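Local coordinates for protein cellulase CEL9M (PDB 1IA6) that probably cleaves internal beta-1,4-glucosidic linkages in cellulose and related beta-glucans, as a family 9 glycoside hydrolase that carries bound calcium and zinc ions, at residues A[44-49]-A[114-119]; A[63-68]-A[151-156]; A[69-74]-A[99-104]; A[164-169]-A[179-184]; A[186-191]-A[230-235]. All blocks are in the same frame, centred on the assembly; numbering follows the deposited sequence.

Contact 1. Residues A[44-49]-A[114-119]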
# COMPACT_ATOMS: atom_id res chain seq x y z
N SER A 44 -17.64 18.59 1.33
CA SER A 44 -18.71 19.58 1.40
C SER A 44 -18.29 20.93 0.81
O SER A 44 -19.15 21.71 0.39
CB SER A 44 -19.17 19.76 2.85
OG SER A 44 -18.17 20.37 3.65
N ASP A 45 -16.99 21.20 0.79
CA ASP A 45 -16.49 22.46 0.25
C ASP A 45 -16.61 22.55 -1.27
O ASP A 45 -16.59 23.64 -1.83
CB ASP A 45 -15.04 22.69 0.69
CG ASP A 45 -14.08 21.62 0.19
OD1 ASP A 45 -14.47 20.43 0.16
OD2 ASP A 45 -12.93 21.96 -0.15
N VAL A 46 -16.74 21.40 -1.94
CA VAL A 46 -16.87 21.40 -3.39
C VAL A 46 -18.19 20.78 -3.86
O VAL A 46 -18.40 20.57 -5.05
CB VAL A 46 -15.70 20.65 -4.08
CG1 VAL A 46 -14.40 21.36 -3.79
CG2 VAL A 46 -15.65 19.21 -3.61
N GLY A 47 -19.07 20.49 -2.91
CA GLY A 47 -20.36 19.91 -3.24
C GLY A 47 -20.34 18.48 -3.74
O GLY A 47 -21.19 18.08 -4.54
N VAL A 48 -19.37 17.70 -3.27
CA VAL A 48 -19.26 16.30 -3.67
C VAL A 48 -19.01 15.47 -2.42
O VAL A 48 -18.20 15.84 -1.57
CB VAL A 48 -18.08 16.08 -4.65
CG1 VAL A 48 -17.98 14.61 -5.02
CG2 VAL A 48 -18.27 16.93 -5.90
N ASP A 49 -19.71 14.34 -2.29
CA ASP A 49 -19.51 13.49 -1.12
C ASP A 49 -18.17 12.79 -1.28
O ASP A 49 -18.02 11.91 -2.13
CB ASP A 49 -20.64 12.46 -1.00
CG ASP A 49 -20.44 11.52 0.18
OD1 ASP A 49 -19.53 11.76 0.99
OD2 ASP A 49 -21.22 10.55 0.30
N THR A 114 -13.03 14.00 -14.20
CA THR A 114 -12.64 14.61 -12.93
C THR A 114 -12.36 13.57 -11.86
O THR A 114 -13.06 12.57 -11.75
CB THR A 114 -13.74 15.54 -12.40
OG1 THR A 114 -14.11 16.47 -13.43
CG2 THR A 114 -13.25 16.30 -11.17
N PHE A 115 -11.31 13.81 -11.07
CA PHE A 115 -10.97 12.90 -9.99
C PHE A 115 -10.32 13.66 -8.84
O PHE A 115 -9.22 14.20 -8.99
CB PHE A 115 -10.00 11.82 -10.46
CG PHE A 115 -9.70 10.78 -9.41
CD1 PHE A 115 -10.70 9.91 -8.99
CD2 PHE A 115 -8.45 10.70 -8.82
CE1 PHE A 115 -10.45 8.97 -7.98
CE2 PHE A 115 -8.18 9.77 -7.82
CZ PHE A 115 -9.18 8.90 -7.40
N TYR A 116 -11.01 13.70 -7.70
CA TYR A 116 -10.50 14.36 -6.50
C TYR A 116 -9.57 13.37 -5.84
O TYR A 116 -9.92 12.19 -5.70
CB TYR A 116 -11.66 14.69 -5.57
CG TYR A 116 -12.51 15.83 -6.08
CD1 TYR A 116 -12.11 17.16 -5.88
CD2 TYR A 116 -13.69 15.59 -6.79
CE1 TYR A 116 -12.86 18.22 -6.39
CE2 TYR A 116 -14.44 16.65 -7.30
CZ TYR A 116 -14.02 17.96 -7.09
OH TYR A 116 -14.76 19.01 -7.59
N TYR A 117 -8.38 13.81 -5.44
CA TYR A 117 -7.44 12.87 -4.85
C TYR A 117 -6.76 13.23 -3.53
O TYR A 117 -5.89 12.50 -3.06
CB TYR A 117 -6.39 12.46 -5.89
CG TYR A 117 -5.50 13.56 -6.41
CD1 TYR A 117 -4.43 14.04 -5.66
CD2 TYR A 117 -5.69 14.08 -7.70
CE1 TYR A 117 -3.55 15.00 -6.18
CE2 TYR A 117 -4.82 15.03 -8.23
CZ TYR A 117 -3.76 15.49 -7.46
OH TYR A 117 -2.89 16.41 -8.00
N GLN A 118 -7.14 14.35 -2.93
CA GLN A 118 -6.58 14.69 -1.62
C GLN A 118 -7.58 15.46 -0.80
O GLN A 118 -8.11 16.49 -1.23
CB GLN A 118 -5.28 15.49 -1.70
CG GLN A 118 -4.67 15.65 -0.28
CD GLN A 118 -3.30 16.29 -0.23
OE1 GLN A 118 -2.42 15.98 -1.03
NE2 GLN A 118 -3.10 17.18 0.74
N VAL A 119 -7.87 14.93 0.38
CA VAL A 119 -8.79 15.57 1.31
C VAL A 119 -7.97 15.86 2.56
O VAL A 119 -7.40 14.94 3.16
CB VAL A 119 -9.97 14.65 1.67
CG1 VAL A 119 -10.80 15.26 2.80
CG2 VAL A 119 -10.83 14.43 0.44
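Val46 and Val48, two branched side chains of an irregular loop, reach out to meet the ring of Tyr116 of strand 115-119, which comes from the opposite direction, and both touch it obliquely. The closest packing is at the outer half of the ring. Val46 CG2 lies 4.0 Å from Tyr116 CZ, and Val46 CB is 4.0 Å from the phenol oxygen Tyr116 OH. Val48 meets the same side of the ring, nearer the CE2 edge atom, its CG2 4.1 Å from Tyr116 CE2. Each distance is that of ordinary van der Waals contact. Tyr116 bridges the gap because its CG stands anti to its own carbonyl carbon (chi1 -73°), which carries the ring away from the strand and across to a backbone whose nearest CA, that of Val48, is 9.4 Å from Tyr116 CA. The rest is looser: only 126 Å² is buried in all, the three touching residues stay partly exposed, and Gly47, between the valines, turns with positive phi on the solvent side. The polar loop ends are tied to other parts, Asp45 to Ser141 and Asp49 to Lys107 in a salt bridge. Behind Tyr116, Phe115 and Tyr117 pack on helix 152-169. A surface loop is thus laid by apolar contact over the middle strand of the small antiparallel three-stranded sheet that flanks the helical barrel of this family 9 module.

Contact 2. Residues A[63-68]-A[151-156]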
# COMPACT_ATOMS: atom_id res chain seq x y z
N PHE A 63 -4.14 11.11 1.22
CA PHE A 63 -3.22 11.43 0.13
C PHE A 63 -3.45 10.46 -1.03
O PHE A 63 -3.31 9.26 -0.87
CB PHE A 63 -1.77 11.30 0.61
CG PHE A 63 -1.32 12.42 1.51
CD1 PHE A 63 -1.08 13.69 1.01
CD2 PHE A 63 -1.10 12.18 2.87
CE1 PHE A 63 -0.64 14.72 1.84
CE2 PHE A 63 -0.65 13.20 3.71
CZ PHE A 63 -0.42 14.48 3.19
N GLY A 64 -3.75 11.01 -2.20
CA GLY A 64 -4.04 10.18 -3.37
C GLY A 64 -3.06 9.12 -3.86
O GLY A 64 -3.49 8.02 -4.22
N LEU A 65 -1.77 9.42 -3.90
CA LEU A 65 -0.83 8.44 -4.42
C LEU A 65 -0.70 7.20 -3.53
O LEU A 65 -0.89 6.08 -4.00
CB LEU A 65 0.55 9.07 -4.68
CG LEU A 65 1.57 8.18 -5.39
CD1 LEU A 65 0.93 7.47 -6.59
CD2 LEU A 65 2.75 9.03 -5.85
N PRO A 66 -0.38 7.39 -2.24
CA PRO A 66 -0.27 6.19 -1.39
C PRO A 66 -1.62 5.49 -1.20
O PRO A 66 -1.66 4.29 -0.95
CB PRO A 66 0.32 6.73 -0.08
CG PRO A 66 -0.09 8.18 -0.07
CD PRO A 66 0.08 8.59 -1.52
N GLN A 67 -2.72 6.24 -1.32
CA GLN A 67 -4.04 5.63 -1.17
C GLN A 67 -4.25 4.66 -2.34
O GLN A 67 -4.66 3.51 -2.14
CB GLN A 67 -5.13 6.70 -1.17
CG GLN A 67 -6.54 6.20 -0.85
CD GLN A 67 -6.93 6.35 0.62
OE1 GLN A 67 -8.05 6.01 1.01
NE2 GLN A 67 -6.02 6.86 1.44
N GLY A 68 -3.95 5.12 -3.55
CA GLY A 68 -4.11 4.28 -4.73
C GLY A 68 -3.12 3.13 -4.78
O GLY A 68 -3.48 2.00 -5.12
N ALA A 151 -2.16 14.20 -13.19
CA ALA A 151 -1.90 13.39 -12.01
C ALA A 151 -1.83 11.96 -12.52
O ALA A 151 -2.47 11.05 -11.98
CB ALA A 151 -3.03 13.54 -11.00
N SER A 152 -1.05 11.77 -13.58
CA SER A 152 -0.90 10.47 -14.23
C SER A 152 -0.54 9.31 -13.32
O SER A 152 -1.05 8.20 -13.50
CB SER A 152 0.13 10.56 -15.35
OG SER A 152 -0.23 11.56 -16.29
N ASP A 153 0.33 9.55 -12.35
CA ASP A 153 0.73 8.48 -11.44
C ASP A 153 -0.41 8.10 -10.50
O ASP A 153 -0.71 6.91 -10.32
CB ASP A 153 2.00 8.87 -10.66
CG ASP A 153 1.88 10.21 -9.95
OD1 ASP A 153 1.01 11.03 -10.31
OD2 ASP A 153 2.68 10.46 -9.02
N ILE A 154 -1.06 9.10 -9.92
CA ILE A 154 -2.17 8.85 -9.01
C ILE A 154 -3.34 8.20 -9.74
O ILE A 154 -3.91 7.21 -9.27
CB ILE A 154 -2.64 10.18 -8.35
CG1 ILE A 154 -1.50 10.73 -7.48
CG2 ILE A 154 -3.91 9.95 -7.53
CD1 ILE A 154 -1.85 12.01 -6.74
N LEU A 155 -3.68 8.74 -10.90
CA LEU A 155 -4.78 8.22 -11.70
C LEU A 155 -4.53 6.77 -12.11
O LEU A 155 -5.45 5.95 -12.11
CB LEU A 155 -4.99 9.08 -12.95
CG LEU A 155 -5.58 10.47 -12.69
CD1 LEU A 155 -5.51 11.32 -13.96
CD2 LEU A 155 -7.02 10.32 -12.23
N SER A 156 -3.28 6.46 -12.44
CA SER A 156 -2.93 5.11 -12.87
C SER A 156 -2.97 4.10 -11.74
O SER A 156 -3.44 2.98 -11.92
CB SER A 156 -1.55 5.10 -13.53
OG SER A 156 -1.57 5.82 -14.75
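Helices 64-68 and 152-156 run nearly side by side in the same direction, their axes 8.5 Å apart and 29° askew, with Leu65 CA only 4.8 Å from Ile154 CA. At this close point Ile154 lies against the first turn of the other helix: its CG1 is 3.8 Å from Leu65 CB, and its CG2 is 3.9 Å from Gly64 O, where glycine offers bare backbone. Leu65, with CG anti to the backbone N (chi1 -172°), extends across Asp153 at about a right angle and sets its CD2 3.5 Å from Asp153 OD2. The other carboxylate oxygen, Asp153 OD1, accepts a bond from Gly198 N. The Asp153 side chain is about 4 Å from the bound calcium ion and next to the calcium ligand Asp212, so the contact borders the second shell of that site. The two helix starts sit largely within the fold: Ile154 also packs on Tyr117 of strand 115-119, Ser156 on helix 210-224, and Gln67 on helix 91-107.

Contact 3. Residues A[69-74]-A[99-104]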
# COMPACT_ATOMS: atom_id res chain seq x y z
N TYR A 69 -1.86 3.41 -4.45
CA TYR A 69 -0.82 2.39 -4.43
C TYR A 69 -1.21 1.27 -3.47
O TYR A 69 -1.15 0.09 -3.82
CB TYR A 69 0.50 3.01 -3.95
CG TYR A 69 1.55 2.00 -3.52
CD1 TYR A 69 2.36 1.37 -4.47
CD2 TYR A 69 1.71 1.66 -2.18
CE1 TYR A 69 3.31 0.42 -4.08
CE2 TYR A 69 2.66 0.71 -1.78
CZ TYR A 69 3.45 0.10 -2.74
OH TYR A 69 4.38 -0.84 -2.37
N SER A 70 -1.62 1.64 -2.26
CA SER A 70 -2.00 0.65 -1.26
C SER A 70 -3.15 -0.23 -1.73
O SER A 70 -3.10 -1.45 -1.57
CB SER A 70 -2.36 1.36 0.05
OG SER A 70 -1.21 1.99 0.60
N ALA A 71 -4.17 0.39 -2.31
CA ALA A 71 -5.32 -0.37 -2.81
C ALA A 71 -4.89 -1.31 -3.92
O ALA A 71 -5.39 -2.43 -4.02
CB ALA A 71 -6.40 0.59 -3.32
N ALA A 72 -3.97 -0.86 -4.77
CA ALA A 72 -3.49 -1.68 -5.87
C ALA A 72 -2.66 -2.87 -5.41
O ALA A 72 -2.80 -3.98 -5.93
CB ALA A 72 -2.68 -0.84 -6.86
N ILE A 73 -1.79 -2.65 -4.43
CA ILE A 73 -0.93 -3.72 -3.93
C ILE A 73 -1.73 -4.76 -3.15
O ILE A 73 -1.45 -5.95 -3.23
CB ILE A 73 0.20 -3.16 -3.03
CG1 ILE A 73 1.08 -2.21 -3.85
CG2 ILE A 73 1.02 -4.31 -2.43
CD1 ILE A 73 1.48 -2.74 -5.21
N LEU A 74 -2.73 -4.31 -2.40
CA LEU A 74 -3.58 -5.24 -1.67
C LEU A 74 -4.37 -6.08 -2.67
O LEU A 74 -4.51 -7.29 -2.51
CB LEU A 74 -4.55 -4.49 -0.76
CG LEU A 74 -3.97 -3.87 0.51
CD1 LEU A 74 -5.01 -2.97 1.16
CD2 LEU A 74 -3.52 -4.97 1.47
N LYS A 99 -13.07 -3.03 -0.76
CA LYS A 99 -14.25 -2.31 -1.19
C LYS A 99 -14.34 -0.94 -0.52
O LYS A 99 -14.90 0.00 -1.09
CB LYS A 99 -15.53 -3.10 -0.91
CG LYS A 99 -16.74 -2.55 -1.66
CD LYS A 99 -17.96 -3.45 -1.54
CE LYS A 99 -19.09 -2.97 -2.45
NZ LYS A 99 -19.51 -1.58 -2.14
N TYR A 100 -13.77 -0.82 0.68
CA TYR A 100 -13.80 0.47 1.36
C TYR A 100 -12.95 1.45 0.56
O TYR A 100 -13.25 2.65 0.51
CB TYR A 100 -13.27 0.35 2.79
CG TYR A 100 -13.83 1.40 3.72
CD1 TYR A 100 -15.12 1.28 4.23
CD2 TYR A 100 -13.10 2.53 4.06
CE1 TYR A 100 -15.67 2.25 5.07
CE2 TYR A 100 -13.63 3.52 4.90
CZ TYR A 100 -14.92 3.37 5.40
OH TYR A 100 -15.46 4.35 6.21
N PHE A 101 -11.90 0.94 -0.08
CA PHE A 101 -11.03 1.78 -0.92
C PHE A 101 -11.77 2.15 -2.20
O PHE A 101 -11.88 3.32 -2.56
CB PHE A 101 -9.76 1.03 -1.35
CG PHE A 101 -8.60 1.15 -0.40
CD1 PHE A 101 -7.90 2.34 -0.27
CD2 PHE A 101 -8.17 0.04 0.32
CE1 PHE A 101 -6.78 2.43 0.55
CE2 PHE A 101 -7.05 0.11 1.15
CZ PHE A 101 -6.36 1.31 1.26
N THR A 102 -12.26 1.13 -2.91
CA THR A 102 -12.92 1.39 -4.19
C THR A 102 -14.19 2.23 -4.11
O THR A 102 -14.45 3.02 -5.01
CB THR A 102 -13.18 0.08 -4.97
OG1 THR A 102 -14.02 -0.79 -4.21
CG2 THR A 102 -11.85 -0.63 -5.24
N ASP A 103 -14.97 2.09 -3.04
CA ASP A 103 -16.18 2.90 -2.90
C ASP A 103 -15.78 4.37 -2.89
O ASP A 103 -16.47 5.23 -3.45
CB ASP A 103 -16.91 2.58 -1.59
CG ASP A 103 -17.76 1.33 -1.67
OD1 ASP A 103 -17.96 0.80 -2.79
OD2 ASP A 103 -18.24 0.88 -0.61
N TYR A 104 -14.66 4.65 -2.23
CA TYR A 104 -14.14 6.01 -2.13
C TYR A 104 -13.65 6.51 -3.49
O TYR A 104 -13.93 7.65 -3.87
CB TYR A 104 -13.01 6.03 -1.09
CG TYR A 104 -12.21 7.31 -0.99
CD1 TYR A 104 -12.83 8.53 -0.68
CD2 TYR A 104 -10.83 7.31 -1.19
CE1 TYR A 104 -12.08 9.70 -0.56
CE2 TYR A 104 -10.08 8.47 -1.07
CZ TYR A 104 -10.71 9.67 -0.76
OH TYR A 104 -9.96 10.82 -0.64
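Ala71 and Phe101 join helices 64-80 and 91-107, which run in roughly opposite directions but strongly inclined, inside the (alpha/alpha)6 barrel characteristic of glycoside hydrolase family 9. The short segments run 10.2 Å apart at an angle of 135°, wide enough to take an aromatic ring between them. Phe101 fills that width. With chi1 at -89° the ring leaves its helix on the side of the backbone N and reaches the other helix, where it lies with one face against the small methyl of Ala71. This is a CH-pi contact: Ala71 CB is 4.0 Å from the centroid of the Phe101 ring and 22° off its normal, displaced toward the rim at the CG end. Two further side chains meet the far end of the ring obliquely. Ser70 brings its CB to 4.2 Å from Phe101 CZ, while its hydroxyl turns back to bond Pro66 O one helical turn earlier. Tyr54 adds a second aromatic ring beside Phe101, and Leu413 and Asp414 of helix 413-429 touch Ser70. All four residues of the contact are buried. Leu74, one turn after Ser70, crosses Phe101 at about a right angle, its CD1 methyl 3.7 Å from Phe101 CE2.

Contact 4. Residues A[164-169]-A[179-184]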
# COMPACT_ATOMS: atom_id res chain seq x y z
N LEU A 164 -8.15 -4.30 -10.60
CA LEU A 164 -7.92 -5.48 -9.78
C LEU A 164 -9.19 -5.83 -9.01
O LEU A 164 -9.49 -7.00 -8.79
CB LEU A 164 -6.74 -5.25 -8.83
CG LEU A 164 -5.40 -5.54 -9.52
CD1 LEU A 164 -4.25 -4.86 -8.78
CD2 LEU A 164 -5.20 -7.04 -9.59
N MET A 165 -9.96 -4.81 -8.62
CA MET A 165 -11.20 -5.08 -7.90
C MET A 165 -12.17 -5.79 -8.86
O MET A 165 -12.87 -6.72 -8.47
CB MET A 165 -11.83 -3.79 -7.37
CG MET A 165 -13.02 -4.05 -6.44
SD MET A 165 -12.56 -5.12 -5.05
CE MET A 165 -13.87 -4.77 -3.89
N TYR A 166 -12.19 -5.35 -10.12
CA TYR A 166 -13.06 -5.99 -11.11
C TYR A 166 -12.68 -7.47 -11.18
O TYR A 166 -13.54 -8.34 -11.13
CB TYR A 166 -12.87 -5.35 -12.49
CG TYR A 166 -13.35 -6.22 -13.63
CD1 TYR A 166 -14.71 -6.40 -13.88
CD2 TYR A 166 -12.44 -6.89 -14.45
CE1 TYR A 166 -15.15 -7.24 -14.92
CE2 TYR A 166 -12.86 -7.73 -15.48
CZ TYR A 166 -14.23 -7.90 -15.71
OH TYR A 166 -14.66 -8.74 -16.71
N LEU A 167 -11.38 -7.73 -11.27
CA LEU A 167 -10.88 -9.11 -11.36
C LEU A 167 -11.16 -9.93 -10.11
O LEU A 167 -11.47 -11.11 -10.20
CB LEU A 167 -9.38 -9.10 -11.65
CG LEU A 167 -8.97 -8.52 -13.01
CD1 LEU A 167 -7.46 -8.31 -13.06
CD2 LEU A 167 -9.43 -9.47 -14.12
N ASN A 168 -11.06 -9.30 -8.94
CA ASN A 168 -11.28 -9.99 -7.67
C ASN A 168 -12.74 -10.04 -7.20
O ASN A 168 -13.08 -10.84 -6.33
CB ASN A 168 -10.45 -9.35 -6.55
CG ASN A 168 -8.95 -9.50 -6.75
OD1 ASN A 168 -8.48 -10.55 -7.17
ND2 ASN A 168 -8.20 -8.46 -6.41
N TYR A 169 -13.60 -9.20 -7.78
CA TYR A 169 -14.99 -9.12 -7.33
C TYR A 169 -16.06 -9.54 -8.34
O TYR A 169 -17.24 -9.64 -7.98
CB TYR A 169 -15.26 -7.68 -6.88
CG TYR A 169 -16.21 -7.53 -5.71
CD1 TYR A 169 -15.89 -8.06 -4.46
CD2 TYR A 169 -17.40 -6.82 -5.84
CE1 TYR A 169 -16.73 -7.87 -3.36
CE2 TYR A 169 -18.25 -6.62 -4.75
CZ TYR A 169 -17.90 -7.15 -3.52
OH TYR A 169 -18.72 -6.94 -2.44
N LYS A 179 -18.63 -1.66 -12.76
CA LYS A 179 -18.60 -0.23 -12.46
C LYS A 179 -17.15 0.15 -12.18
O LYS A 179 -16.69 1.22 -12.59
CB LYS A 179 -19.47 0.07 -11.23
CG LYS A 179 -19.49 1.53 -10.84
CD LYS A 179 -20.48 1.81 -9.71
CE LYS A 179 -21.92 1.83 -10.20
NZ LYS A 179 -22.36 0.52 -10.74
N CYS A 180 -16.43 -0.73 -11.50
CA CYS A 180 -15.02 -0.48 -11.20
C CYS A 180 -14.17 -0.45 -12.47
O CYS A 180 -13.33 0.42 -12.63
CB CYS A 180 -14.48 -1.54 -10.25
SG CYS A 180 -15.05 -1.35 -8.54
N LEU A 181 -14.40 -1.41 -13.36
CA LEU A 181 -13.65 -1.47 -14.61
C LEU A 181 -13.92 -0.25 -15.49
O LEU A 181 -13.00 0.31 -16.09
CB LEU A 181 -13.98 -2.75 -15.39
CG LEU A 181 -13.17 -2.98 -16.68
CD1 LEU A 181 -11.69 -3.12 -16.34
CD2 LEU A 181 -13.67 -4.23 -17.39
N ASN A 182 -15.18 0.18 -15.58
CA ASN A 182 -15.50 1.35 -16.39
C ASN A 182 -14.78 2.58 -15.84
O ASN A 182 -14.25 3.39 -16.61
CB ASN A 182 -17.01 1.60 -16.44
CG ASN A 182 -17.74 0.57 -17.29
OD1 ASN A 182 -17.16 -0.01 -18.21
ND2 ASN A 182 -19.02 0.36 -17.00
N ALA A 183 -14.75 2.72 -14.52
CA ALA A 183 -14.07 3.86 -13.91
C ALA A 183 -12.57 3.74 -14.17
O ALA A 183 -11.90 4.73 -14.45
CB ALA A 183 -14.34 3.90 -12.41
N ALA A 184 -12.05 2.52 -14.07
CA ALA A 184 -10.62 2.28 -14.29
C ALA A 184 -10.20 2.70 -15.70
O ALA A 184 -9.12 3.25 -15.89
CB ALA A 184 -10.30 0.80 -14.07
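One face of the Tyr166 ring is covered by Leu181: the CD2 methyl sits 3.9 Å from the centroid of the Tyr166 ring and 5° off its normal, squarely over the middle in a CH-pi contact. The two segments form part of an antiparallel helical hairpin, in which helix 152-169 turns through a short loop into helix 174-193; their axes lie 8.3 Å apart at 161°. The second flat group, Tyr169, has Met165 CE over one face near its rim, so the methionine bends forward along its own helix. Tyr166 reaches the partner helix obliquely, a chi1 of 160° swinging the ring away from its own backbone N, and the root of the ring rests on the leucine stem, Tyr166 CG being 3.9 Å from Leu181 CB. Leucine thus covers the ring from its root to its centre. Around this pair, helix 210-224 supplies Ala223 to Tyr166 and Leu220 to Leu181. Met165 starts out toward the neighbouring helix but bends at chi2, so its SD and CE lead off to Lys99 of helix 91-107, while CG also touches Thr102. What remains at the interface is its CG, 4.0 Å from Cys180 SG.

Contact 5. Residues A[186-191]-A[230-235]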
# COMPACT_ATOMS: atom_id res chain seq x y z
N GLU A 186 -11.63 4.98 -17.56
CA GLU A 186 -11.68 6.44 -17.65
C GLU A 186 -10.52 7.13 -16.96
O GLU A 186 -9.98 8.11 -17.47
CB GLU A 186 -13.00 6.95 -17.08
CG GLU A 186 -14.23 6.34 -17.73
CD GLU A 186 -15.52 6.95 -17.21
OE1 GLU A 186 -15.59 7.26 -16.01
OE2 GLU A 186 -16.47 7.09 -18.01
N LEU A 187 -10.12 6.63 -15.79
CA LEU A 187 -9.02 7.24 -15.06
C LEU A 187 -7.71 7.04 -15.83
O LEU A 187 -6.85 7.93 -15.86
CB LEU A 187 -8.90 6.62 -13.66
CG LEU A 187 -10.08 6.87 -12.72
CD1 LEU A 187 -9.81 6.19 -11.38
CD2 LEU A 187 -10.31 8.36 -12.51
N TYR A 188 -7.57 5.88 -16.46
CA TYR A 188 -6.38 5.59 -17.26
C TYR A 188 -6.34 6.56 -18.44
O TYR A 188 -5.30 7.12 -18.76
CB TYR A 188 -6.43 4.15 -17.77
CG TYR A 188 -5.32 3.82 -18.75
CD1 TYR A 188 -4.02 3.58 -18.32
CD2 TYR A 188 -5.59 3.74 -20.12
CE1 TYR A 188 -3.01 3.27 -19.23
CE2 TYR A 188 -4.59 3.43 -21.03
CZ TYR A 188 -3.30 3.20 -20.58
OH TYR A 188 -2.32 2.89 -21.49
N ALA A 189 -7.50 6.74 -19.08
CA ALA A 189 -7.61 7.65 -20.22
C ALA A 189 -7.17 9.05 -19.82
O ALA A 189 -6.43 9.71 -20.55
CB ALA A 189 -9.05 7.67 -20.73
N MET A 190 -7.64 9.51 -18.66
CA MET A 190 -7.28 10.84 -18.16
C MET A 190 -5.77 10.92 -17.96
O MET A 190 -5.13 11.91 -18.31
CB MET A 190 -7.95 11.11 -16.82
CG MET A 190 -9.45 11.34 -16.88
SD MET A 190 -10.14 11.48 -15.20
CE MET A 190 -9.30 12.94 -14.61
N GLY A 191 -5.21 9.86 -17.38
CA GLY A 191 -3.79 9.82 -17.10
C GLY A 191 -2.89 9.90 -18.32
O GLY A 191 -1.82 10.50 -18.26
N ILE A 230 -1.18 -3.01 -24.15
CA ILE A 230 0.21 -3.43 -24.04
C ILE A 230 1.07 -2.56 -24.95
O ILE A 230 2.22 -2.28 -24.64
CB ILE A 230 0.38 -4.93 -24.40
CG1 ILE A 230 -0.44 -5.79 -23.42
CG2 ILE A 230 1.85 -5.33 -24.34
CD1 ILE A 230 -0.10 -5.56 -21.94
N THR A 231 0.50 -2.12 -26.07
CA THR A 231 1.23 -1.25 -26.97
C THR A 231 1.54 0.03 -26.19
O THR A 231 2.65 0.55 -26.27
CB THR A 231 0.39 -0.93 -28.23
OG1 THR A 231 0.11 -2.14 -28.95
CG2 THR A 231 1.15 0.02 -29.15
N ASP A 232 0.57 0.51 -25.43
CA ASP A 232 0.75 1.72 -24.61
C ASP A 232 1.81 1.47 -23.54
O ASP A 232 2.73 2.26 -23.36
CB ASP A 232 -0.54 2.12 -23.88
CG ASP A 232 -1.58 2.74 -24.78
OD1 ASP A 232 -1.26 3.09 -25.94
OD2 ASP A 232 -2.73 2.90 -24.32
N ALA A 233 1.65 0.36 -22.83
CA ALA A 233 2.56 0.00 -21.75
C ALA A 233 4.03 -0.02 -22.14
O ALA A 233 4.88 0.52 -21.43
CB ALA A 233 2.16 -1.34 -21.15
N GLU A 234 4.34 -0.64 -23.28
CA GLU A 234 5.73 -0.72 -23.71
C GLU A 234 6.32 0.65 -24.00
O GLU A 234 7.52 0.86 -23.88
CB GLU A 234 5.85 -1.63 -24.93
CG GLU A 234 5.38 -3.05 -24.67
CD GLU A 234 6.10 -4.07 -25.52
OE1 GLU A 234 7.31 -4.28 -25.31
OE2 GLU A 234 5.45 -4.67 -26.41
N GLN A 235 5.46 1.59 -24.39
CA GLN A 235 5.89 2.94 -24.69
C GLN A 235 6.07 3.77 -23.41
O GLN A 235 7.06 4.48 -23.26
CB GLN A 235 4.87 3.61 -25.61
CG GLN A 235 5.18 5.04 -25.97
CD GLN A 235 4.06 5.69 -26.77
OE1 GLN A 235 3.60 6.78 -26.43
NE2 GLN A 235 3.63 5.02 -27.83
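Tyr188 and Asp232 reach toward one another from two helices whose backbones stay far apart, their CA atoms 10.9 Å from each other. The phenol is held out from its helix by a chi1 of 172°; Asp232 OD2 lies at the ring's edge and in its plane, and the ring and carboxylate planes are 26° apart. Tyr188 OH donates to Asp232 OD2 over 2.9 Å. The hydroxyl comes to the anti side of that oxygen, 22° out of the carboxylate plane, a less usual approach than the syn side, and it also passes close to the aspartate stem. Asp232 OD2 has a second partner, Lys192, in a salt bridge, so one oxygen is gripped by a hydroxyl and an ammonium group, which probably favours the charged form of the acid. Alongside this polar link Tyr188 packs on Ala217 and Leu220 of helix 210-224, and Ala233, from the aspartate's own helix, also rests on Ala217. The long tyrosine therefore bridges helices 174-193 and 228-236 across the intervening helix, a side-chain tie at the periphery of the all-helical barrel.

Along the chain, contact 3 is nested inside both contact 1 and contact 2, whose segments alternate; contacts 4 and 5 follow in series. Helix 64-80 serves contacts 2 and 3, helix 152-169 serves contacts 2 and 4, and helix 174-193 serves contacts 4 and 5. Contacts 2, 3 and 4 thus form a chain of buried helix packing; the centre of contact 3 is about 11 Å from the centres of contacts 2 and 4. Contact 1 lies out on the small sheet, its centre about 15 Å from that of contact 2, yet its Phe115 touches Leu187 of contact 5. Contact 5 has its centre about 16 Å from that of contact 4. Together they join one flank of the barrel to the sheet and the calcium-site surroundings.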